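Local coordinates for intracellular sulfur oxidation protein DsrF (Allochromatium vinosum, PDB 2HY5), which is of unknown function but belongs to the DsrF/TusC family and could be involved in the oxidation of intracellular sulfur, at residues B[66-69]-B[70-73]. Sequence-based numbering, arbitrary orientation.
Sequences SPTY and RTLG
T71 turns back on T68 and grips its carbonyl oxygen twice. T71 OG1 donates to T68 O at 2.6 Å, in the carbonyl plane and on a lone pair, while T71 N reaches the same oxygen at 2.9 Å from well above that plane. The hydroxyl can do this because chi1 of 71° sets OG1 between the backbone N and the carbonyl carbon, swinging CG2 to within 3.5 Å of P67 O. A valine here has no hydroxyl to give, and T68 O would probably be left with only the out-of-plane amide of T71 from this turn. The neighbouring turns close through the main chain: L72 N is hydrogen-bonded to Y69 O at 3.2 Å, and R70 N makes a weak bond to P67 O.

Among the side chains, R70 bends at chi3 (-70°) and brings its guanidinium to P67, whose CA lies against one face, offset toward the rim. L72 CD1 comes obliquely to the Y69 ring, 4.5 Å from Y69 CD2; Y69 OH is hydrogen-bonded to Q50 OE1, and T68 packs on helix 21-32. Successive i to i+3 bonds, Y69 N to S66 O among them, characterise 3-10-like turns; this one, between parallel strands 38-43 and 79-83, illustrates how a threonine hydroxyl can supplement the main-chain bond on one carbonyl oxygen.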
ATOM      1  N   SER B  66      -2.118  17.721 -12.446  1.00 15.17           N
ATOM      2  CA  SER B  66      -1.099  17.670 -13.489  1.00 15.18           C
ATOM      3  C   SER B  66      -0.492  19.026 -13.866  1.00 13.60           C
ATOM      4  O   SER B  66       0.706  19.116 -14.125  1.00 11.18           O
ATOM      5  CB  SER B  66      -1.656  16.995 -14.747  1.00 20.09           C
ATOM      6  OG  SER B  66      -2.680  17.769 -15.343  1.00 24.31           O
ATOM      7  N   PRO B  67      -1.304  20.099 -13.905  1.00 13.06           N
ATOM      8  CA  PRO B  67      -0.749  21.411 -14.268  1.00 12.88           C
ATOM      9  C   PRO B  67       0.458  21.825 -13.423  1.00 12.54           C
ATOM     10  O   PRO B  67       1.352  22.531 -13.896  1.00 12.78           O
ATOM     11  CB  PRO B  67      -1.939  22.348 -14.077  1.00 15.88           C
ATOM     12  CG  PRO B  67      -3.097  21.476 -14.446  1.00 15.73           C
ATOM     13  CD  PRO B  67      -2.765  20.184 -13.734  1.00 15.45           C
ATOM     14  N   THR B  68       0.484  21.379 -12.173  1.00 10.15           N
ATOM     15  CA  THR B  68       1.584  21.721 -11.283  1.00 10.67           C
ATOM     16  C   THR B  68       2.940  21.268 -11.822  1.00  9.84           C
ATOM     17  O   THR B  68       3.937  21.974 -11.666  1.00 11.60           O
ATOM     18  CB  THR B  68       1.360  21.124  -9.890  1.00 15.41           C
ATOM     19  OG1 THR B  68       0.133  21.634  -9.354  1.00 15.83           O
ATOM     20  CG2 THR B  68       2.506  21.501  -8.956  1.00 15.48           C
ATOM     21  N   TYR B  69       2.990  20.102 -12.461  1.00 11.95           N
ATOM     22  CA  TYR B  69       4.264  19.634 -13.011  1.00 11.39           C
ATOM     23  C   TYR B  69       4.821  20.637 -14.013  1.00 12.63           C
ATOM     24  O   TYR B  69       6.031  20.823 -14.104  1.00 12.22           O
ATOM     25  CB  TYR B  69       4.115  18.290 -13.731  1.00 10.89           C
ATOM     26  CG  TYR B  69       3.809  17.115 -12.830  1.00 10.55           C
ATOM     27  CD1 TYR B  69       2.503  16.680 -12.646  1.00 11.96           C
ATOM     28  CD2 TYR B  69       4.826  16.446 -12.159  1.00 11.35           C
ATOM     29  CE1 TYR B  69       2.211  15.599 -11.814  1.00 10.68           C
ATOM     30  CE2 TYR B  69       4.553  15.367 -11.322  1.00 10.60           C
ATOM     31  CZ  TYR B  69       3.241  14.949 -11.154  1.00 11.07           C
ATOM     32  OH  TYR B  69       2.963  13.894 -10.320  1.00 11.25           O
ATOM     33  N   ARG B  70       3.939  21.280 -14.771  1.00 10.82           N
ATOM     34  CA  ARG B  70       4.395  22.236 -15.775  1.00 12.25           C
ATOM     35  C   ARG B  70       4.939  23.535 -15.189  1.00 13.01           C
ATOM     36  O   ARG B  70       5.494  24.362 -15.916  1.00 14.14           O
ATOM     37  CB  ARG B  70       3.270  22.530 -16.773  1.00 19.18           C
ATOM     38  CG  ARG B  70       2.897  21.314 -17.619  1.00 23.19           C
ATOM     39  CD  ARG B  70       2.080  21.700 -18.841  1.00 28.45           C
ATOM     40  NE  ARG B  70       0.731  22.143 -18.501  1.00 33.01           N
ATOM     41  CZ  ARG B  70      -0.229  21.340 -18.053  1.00 35.59           C
ATOM     42  NH1 ARG B  70       0.010  20.047 -17.886  1.00 36.93           N
ATOM     43  NH2 ARG B  70      -1.429  21.830 -17.779  1.00 35.02           N
ATOM     44  N   THR B  71       4.802  23.705 -13.877  1.00 13.36           N
ATOM     45  CA  THR B  71       5.291  24.910 -13.211  1.00 14.57           C
ATOM     46  C   THR B  71       6.643  24.687 -12.538  1.00 14.34           C
ATOM     47  O   THR B  71       7.251  25.629 -12.034  1.00 15.01           O
ATOM     48  CB  THR B  71       4.310  25.392 -12.124  1.00 20.57           C
ATOM     49  OG1 THR B  71       4.340  24.486 -11.012  1.00 22.60           O
ATOM     50  CG2 THR B  71       2.900  25.469 -12.674  1.00 21.43           C
ATOM     51  N   LEU B  72       7.107  23.440 -12.527  1.00 15.81           N
ATOM     52  CA  LEU B  72       8.375  23.103 -11.890  1.00 15.31           C
ATOM     53  C   LEU B  72       9.539  24.000 -12.287  1.00 15.70           C
ATOM     54  O   LEU B  72      10.400  24.300 -11.460  1.00 13.84           O
ATOM     55  CB  LEU B  72       8.733  21.639 -12.157  1.00 12.72           C
ATOM     56  CG  LEU B  72       7.898  20.608 -11.390  1.00 13.47           C
ATOM     57  CD1 LEU B  72       8.319  19.203 -11.783  1.00 13.81           C
ATOM     58  CD2 LEU B  72       8.085  20.818  -9.887  1.00 15.84           C
ATOM     59  N   GLY B  73       9.571  24.427 -13.545  1.00 14.31           N
ATOM     60  CA  GLY B  73      10.644  25.299 -13.988  1.00 16.64           C
ATOM     61  C   GLY B  73      10.607  26.611 -13.230  1.00 17.25           C
ATOM     62  O   GLY B  73      11.643  27.225 -12.971  1.00 18.08           O
TER